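Polysaccharide deacetylase (Ammonifex degensii, PDB 4WCJ) probably removes N-acetyl groups from poly-beta-1,6-N-acetyl-D-glucosamine, as a zinc-binding family 4 carbohydrate esterase. Local coordinates at residues C41-L46 with F97-L102; V68-V73 with P89-L94. All coordinates share one frame; numbering follows the deposited sequence.

Contact 1: C41-L46 with F97-L102. With ZN (zinc ion), chain B.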
loop_
_atom_site.group_PDB
_atom_site.type_symbol
_atom_site.label_atom_id
_atom_site.label_comp_id
_atom_site.label_asym_id
_atom_site.label_seq_id
_atom_site.Cartn_x
_atom_site.Cartn_y
_atom_site.Cartn_z
ATOM N N CYS A 41 4.732 -4.133 -1.256
ATOM C CA CYS A 41 3.404 -4.406 -0.732
ATOM C C CYS A 41 3.433 -5.608 0.210
ATOM O O CYS A 41 3.636 -6.750 -0.217
ATOM C CB CYS A 41 2.403 -4.651 -1.862
ATOM S SG CYS A 41 0.753 -5.119 -1.279
ATOM N N TYR A 42 3.237 -5.325 1.494
ATOM C CA TYR A 42 3.087 -6.337 2.536
ATOM C C TYR A 42 1.623 -6.434 2.964
ATOM O O TYR A 42 0.819 -5.547 2.657
ATOM C CB TYR A 42 3.947 -6.008 3.760
ATOM C CG TYR A 42 5.442 -5.982 3.551
ATOM C CD1 TYR A 42 6.202 -7.143 3.681
ATOM C CD2 TYR A 42 6.103 -4.794 3.260
ATOM C CE1 TYR A 42 7.577 -7.123 3.508
ATOM C CE2 TYR A 42 7.477 -4.765 3.079
ATOM C CZ TYR A 42 8.209 -5.931 3.210
ATOM O OH TYR A 42 9.574 -5.910 3.037
ATOM N N HIS A 43 1.268 -7.517 3.652
ATOM C CA HIS A 43 -0.072 -7.656 4.216
ATOM C C HIS A 43 -0.006 -7.902 5.714
ATOM O O HIS A 43 -0.417 -7.066 6.521
ATOM C CB HIS A 43 -0.834 -8.795 3.534
ATOM C CG HIS A 43 -1.307 -8.452 2.159
ATOM N ND1 HIS A 43 -0.510 -8.580 1.044
ATOM C CD2 HIS A 43 -2.494 -7.969 1.720
ATOM C CE1 HIS A 43 -1.186 -8.192 -0.024
ATOM N NE2 HIS A 43 -2.393 -7.820 0.359
ATOM N N ARG A 44 0.534 -9.057 6.079
ATOM C CA ARG A 44 0.584 -9.465 7.475
ATOM C C ARG A 44 1.999 -9.726 7.932
ATOM O O ARG A 44 2.837 -10.196 7.167
ATOM C CB ARG A 44 -0.256 -10.721 7.700
ATOM C CG ARG A 44 -1.710 -10.537 7.327
ATOM C CD ARG A 44 -2.396 -11.861 7.076
ATOM N NE ARG A 44 -3.729 -11.653 6.523
ATOM C CZ ARG A 44 -4.316 -12.483 5.666
ATOM N NH1 ARG A 44 -5.535 -12.220 5.209
ATOM N NH2 ARG A 44 -3.687 -13.585 5.274
ATOM N N VAL A 45 2.246 -9.430 9.197
ATOM C CA VAL A 45 3.501 -9.792 9.823
ATOM C C VAL A 45 3.163 -10.777 10.938
ATOM O O VAL A 45 2.830 -10.390 12.062
ATOM C CB VAL A 45 4.242 -8.562 10.340
ATOM C CG1 VAL A 45 5.546 -8.974 10.976
ATOM C CG2 VAL A 45 4.495 -7.607 9.181
ATOM N N LEU A 46 3.212 -12.057 10.579
ATOM C CA LEU A 46 2.641 -13.139 11.370
ATOM C C LEU A 46 3.451 -14.423 11.185
ATOM O O LEU A 46 4.052 -14.641 10.124
ATOM C CB LEU A 46 1.179 -13.380 10.970
ATOM C CG LEU A 46 0.159 -12.332 11.417
ATOM C CD1 LEU A 46 -1.217 -12.676 10.890
ATOM C CD2 LEU A 46 0.163 -12.269 12.936
ATOM N N PHE A 97 1.462 -1.369 3.192
ATOM C CA PHE A 97 0.680 -2.501 3.676
ATOM C C PHE A 97 -0.754 -2.407 3.181
ATOM O O PHE A 97 -1.339 -1.322 3.215
ATOM C CB PHE A 97 0.668 -2.550 5.205
ATOM C CG PHE A 97 1.931 -3.075 5.806
ATOM C CD1 PHE A 97 3.056 -2.281 5.885
ATOM C CD2 PHE A 97 1.988 -4.370 6.293
ATOM C CE1 PHE A 97 4.219 -2.764 6.445
ATOM C CE2 PHE A 97 3.151 -4.860 6.852
ATOM C CZ PHE A 97 4.267 -4.061 6.921
ATOM N N ASP A 98 -1.318 -3.536 2.751
ATOM C CA ASP A 98 -2.731 -3.618 2.344
ATOM C C ASP A 98 -3.606 -4.366 3.338
ATOM O O ASP A 98 -3.216 -5.425 3.800
ATOM C CB ASP A 98 -2.874 -4.324 0.991
ATOM C CG ASP A 98 -2.489 -3.444 -0.177
ATOM O OD1 ASP A 98 -2.013 -2.306 0.048
ATOM O OD2 ASP A 98 -2.651 -3.907 -1.325
ATOM N N ASP A 99 -4.774 -3.780 3.622
ATOM C CA ASP A 99 -5.994 -4.376 4.215
ATOM C C ASP A 99 -6.371 -3.759 5.568
ATOM O O ASP A 99 -7.465 -3.205 5.715
ATOM C CB ASP A 99 -5.905 -5.900 4.367
ATOM C CG ASP A 99 -5.906 -6.610 3.027
ATOM O OD1 ASP A 99 -6.086 -5.920 2.015
ATOM O OD2 ASP A 99 -5.711 -7.842 2.991
ATOM N N GLY A 100 -5.479 -3.859 6.550
ATOM C CA GLY A 100 -5.762 -3.307 7.861
ATOM C C GLY A 100 -5.477 -4.289 8.984
ATOM O O GLY A 100 -5.934 -4.096 10.115
ATOM N N ASP A 101 -4.724 -5.345 8.679
ATOM C CA ASP A 101 -4.499 -6.408 9.656
ATOM C C ASP A 101 -3.912 -5.887 10.971
ATOM O O ASP A 101 -3.056 -5.009 10.971
ATOM C CB ASP A 101 -3.584 -7.484 9.085
ATOM C CG ASP A 101 -3.620 -8.758 9.902
ATOM O OD1 ASP A 101 -4.598 -9.527 9.760
ATOM O OD2 ASP A 101 -2.683 -9.004 10.687
ATOM N N LEU A 102 -4.382 -6.444 12.086
ATOM C CA LEU A 102 -3.893 -6.070 13.408
ATOM C C LEU A 102 -2.380 -6.227 13.527
ATOM O O LEU A 102 -1.734 -5.494 14.272
ATOM C CB LEU A 102 -4.587 -6.908 14.484
ATOM C CG LEU A 102 -4.162 -6.648 15.929
ATOM C CD1 LEU A 102 -4.338 -5.170 16.287
ATOM C CD2 LEU A 102 -4.930 -7.543 16.889
HETATM ZN ZN ZN B . -6.024 -6.224 -0.128
HETATM O O HOH W 1 -2.869 -5.462 6.530
HETATM O O HOH W 2 -3.955 -6.409 -1.126
HETATM O O HOH W 3 -5.391 -9.883 7.164
HETATM O O HOH W 4 -5.388 -8.329 0.309
#

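Contact 2: V68-V73 with P89-L94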
loop_
_atom_site.group_PDB
_atom_site.type_symbol
_atom_site.label_atom_id
_atom_site.label_comp_id
_atom_site.label_asym_id
_atom_site.label_seq_id
_atom_site.Cartn_x
_atom_site.Cartn_y
_atom_site.Cartn_z
ATOM N N VAL A 68 22.525 -1.886 2.517
ATOM C CA VAL A 68 23.122 -1.785 1.183
ATOM C C VAL A 68 22.804 -0.437 0.522
ATOM O O VAL A 68 23.049 -0.240 -0.667
ATOM C CB VAL A 68 22.659 -2.936 0.262
ATOM C CG1 VAL A 68 23.662 -3.156 -0.856
ATOM C CG2 VAL A 68 22.525 -4.215 1.050
ATOM N N GLY A 69 22.262 0.494 1.299
ATOM C CA GLY A 69 22.189 1.878 0.862
ATOM C C GLY A 69 20.884 2.376 0.264
ATOM O O GLY A 69 20.848 3.461 -0.316
ATOM N N VAL A 70 19.816 1.596 0.402
ATOM C CA VAL A 70 18.496 2.001 -0.076
ATOM C C VAL A 70 17.890 3.116 0.792
ATOM O O VAL A 70 17.894 3.020 2.021
ATOM C CB VAL A 70 17.533 0.795 -0.111
ATOM C CG1 VAL A 70 16.093 1.249 -0.066
ATOM C CG2 VAL A 70 17.801 -0.071 -1.341
ATOM N N ARG A 71 17.380 4.167 0.148
ATOM C CA ARG A 71 16.710 5.263 0.851
ATOM C C ARG A 71 15.203 5.037 0.985
ATOM O O ARG A 71 14.498 4.904 -0.019
ATOM C CB ARG A 71 16.965 6.592 0.132
ATOM C CG ARG A 71 15.987 7.692 0.502
ATOM C CD ARG A 71 16.468 9.058 0.042
ATOM N NE ARG A 71 15.691 10.132 0.656
ATOM C CZ ARG A 71 16.056 11.411 0.665
ATOM N NH1 ARG A 71 17.196 11.780 0.097
ATOM N NH2 ARG A 71 15.282 12.320 1.249
ATOM N N PHE A 72 14.711 4.991 2.222
ATOM C CA PHE A 72 13.275 4.866 2.464
ATOM C C PHE A 72 12.588 6.227 2.408
ATOM O O PHE A 72 12.968 7.179 3.104
ATOM C CB PHE A 72 12.995 4.190 3.807
ATOM C CG PHE A 72 13.361 2.732 3.848
ATOM C CD1 PHE A 72 14.628 2.335 4.239
ATOM C CD2 PHE A 72 12.435 1.755 3.494
ATOM C CE1 PHE A 72 14.968 0.995 4.284
ATOM C CE2 PHE A 72 12.764 0.417 3.545
ATOM C CZ PHE A 72 14.037 0.034 3.934
ATOM N N VAL A 73 11.546 6.278 1.592
ATOM C CA VAL A 73 10.878 7.495 1.157
ATOM C C VAL A 73 9.474 7.606 1.792
ATOM O O VAL A 73 8.820 6.591 2.043
ATOM C CB VAL A 73 10.811 7.498 -0.401
ATOM C CG1 VAL A 73 9.374 7.374 -0.934
ATOM C CG2 VAL A 73 11.566 8.683 -0.998
ATOM N N PRO A 89 17.339 11.717 -6.750
ATOM C CA PRO A 89 17.998 10.688 -7.567
ATOM C C PRO A 89 18.211 9.370 -6.816
ATOM O O PRO A 89 17.738 9.214 -5.691
ATOM C CB PRO A 89 19.340 11.343 -7.913
ATOM C CG PRO A 89 19.584 12.353 -6.792
ATOM C CD PRO A 89 18.343 12.404 -5.924
ATOM N N GLY A 90 18.899 8.425 -7.455
ATOM C CA GLY A 90 19.278 7.173 -6.820
ATOM C C GLY A 90 18.192 6.118 -6.637
ATOM O O GLY A 90 17.191 6.093 -7.353
ATOM N N LYS A 91 18.407 5.260 -5.642
ATOM C CA LYS A 91 17.586 4.081 -5.372
ATOM C C LYS A 91 16.578 4.301 -4.230
ATOM O O LYS A 91 16.975 4.375 -3.069
ATOM C CB LYS A 91 18.509 2.912 -5.024
ATOM C CG LYS A 91 17.980 1.560 -5.374
ATOM C CD LYS A 91 18.596 1.042 -6.669
ATOM C CE LYS A 91 19.906 0.317 -6.409
ATOM N NZ LYS A 91 20.345 -0.472 -7.599
ATOM N N LEU A 92 15.286 4.366 -4.553
ATOM C CA LEU A 92 14.255 4.709 -3.562
ATOM C C LEU A 92 13.296 3.553 -3.266
ATOM O O LEU A 92 13.016 2.737 -4.144
ATOM C CB LEU A 92 13.453 5.918 -4.044
ATOM C CG LEU A 92 14.273 7.024 -4.711
ATOM C CD1 LEU A 92 13.365 8.105 -5.251
ATOM C CD2 LEU A 92 15.288 7.609 -3.742
ATOM N N VAL A 93 12.788 3.489 -2.035
ATOM C CA VAL A 93 11.799 2.477 -1.658
ATOM C C VAL A 93 10.707 3.042 -0.751
ATOM O O VAL A 93 10.993 3.750 0.209
ATOM C CB VAL A 93 12.454 1.266 -0.947
ATOM C CG1 VAL A 93 11.401 0.379 -0.292
ATOM C CG2 VAL A 93 13.266 0.452 -1.931
ATOM N N LEU A 94 9.457 2.724 -1.082
ATOM C CA LEU A 94 8.311 3.008 -0.227
ATOM C C LEU A 94 7.735 1.710 0.333
ATOM O O LEU A 94 7.448 0.767 -0.418
ATOM C CB LEU A 94 7.232 3.765 -1.001
ATOM C CG LEU A 94 5.923 4.043 -0.253
ATOM C CD1 LEU A 94 6.178 4.839 1.020
ATOM C CD2 LEU A 94 4.944 4.781 -1.142
#

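Contact 1: C41-L46 with F97-L102
Tyr42 and Phe97 form a parallel bridge at the C-terminal ends of strands 36-42 and 91-99, their CA atoms 4.7 Å apart. One direct backbone bond closes the pair, from Asp98 N to Tyr42 O at 2.9 Å. Beyond it the chains diverge, and a water takes over, donating to His43 O and Asp98 O and accepting from Asp101 N.

On the aromatic side of the sheet, Tyr42 CB sits over one face of the Phe97 ring, 3.7 Å from its centroid, a CH-pi contact displaced toward the rim. The ring planes are 26° from parallel, but their offset leaves little face in common; Val45 CG2 and His43 O lie at the edge of the phenylalanine. With an alanine in place of Phe97, Tyr42 CB would probably lose the ring face it rests on, opening a gap beside Val45 CG2 and Val104 and Ala108 of helix 102-114.

The His43 ring swings back toward the other strand because CG lies beside its backbone N (chi1 -75°). It presents an edge to Asp99, with CD2 3.5 Å from OD2. A second water joins His43 NE2, Asp98 OD2 and the zinc, and Arg245 makes a salt bridge to that carboxylate oxygen. Arg44 NE and Asp101 OD1 make a long salt bridge, with a third water between them; Arg44 NH2 bonds to Arg50 O and Asp101 OD2 to Ser103 OG.

Asp99 OD1 binds zinc at 2.2 Å, and His157 and His162 complete the Asp-His-His metal site characteristic of family 4 carbohydrate esterases, set at the C-terminal ends of the barrel strands.

Contact 2: V68-V73 with P89-L94
Phe72 and Val93 are bridge partners whose side chains lie alongside each other and point the same way, but the phenyl ring meets its neighbour at a slant: Val93 CG1 approaches CE2 obliquely, at 4.1 Å. Leu62, Leu65 and Arg66 of helix 55-67 also touch the Phe72 side chain, which packs its strand against that helix.

Val93 is shared by two neighbours. While CG1, anti to the backbone N (chi1 167°), reaches Phe72, the other branch, CG2, turns to Val70 and presses on its CG1 at 3.5 Å, tighter than usual for two methyl groups. Val93 also touches Trp259 of helix 253-261, and Val70 touches Ala260 of that helix. At the far end, Leu94 CD1 lies 3.3 Å from Val73 O, and the Val73 and Leu94 side chains cross at about a right angle, CG1 near CB.

Three backbone bonds give the parallel ladder its register. Arg71 N donates to Lys91 O at 3.2 Å; Arg71 O accepts from Val93 N at 3.0 Å; Val93 O then accepts from Val73 N at 2.9 Å. The touching parts of the two segments run 45° apart.

Leu92 and Leu94 turn to helix 75-82, touching Tyr81 and Ala78. Strand 71-72, that helix and strand 91-99 thus make a beta-alpha-beta unit, with neighbouring parallel strands joined by a helical crossover.

Overall arrangement
From the N terminus the chain first runs through strand 36-42, whose end supplies the 41-46 side of contact 1. It then passes through helix 55-67 to 68-73, turns through helix 75-82, and comes back at 89-94, so contact 2 closes a short loop. Only when strand 91-99 reaches its other end does 97-102 meet 41-46 and close the longer loop, which encloses the shorter one. The centres lie about 22 Å apart, with strand 91-99 common to both: strand 36-42 runs beside it from start to end, while strand 71-72 joins near its start. Together they illustrate how one strand can carry both a beta-alpha-beta pairing and, at its other end, a metal ligand.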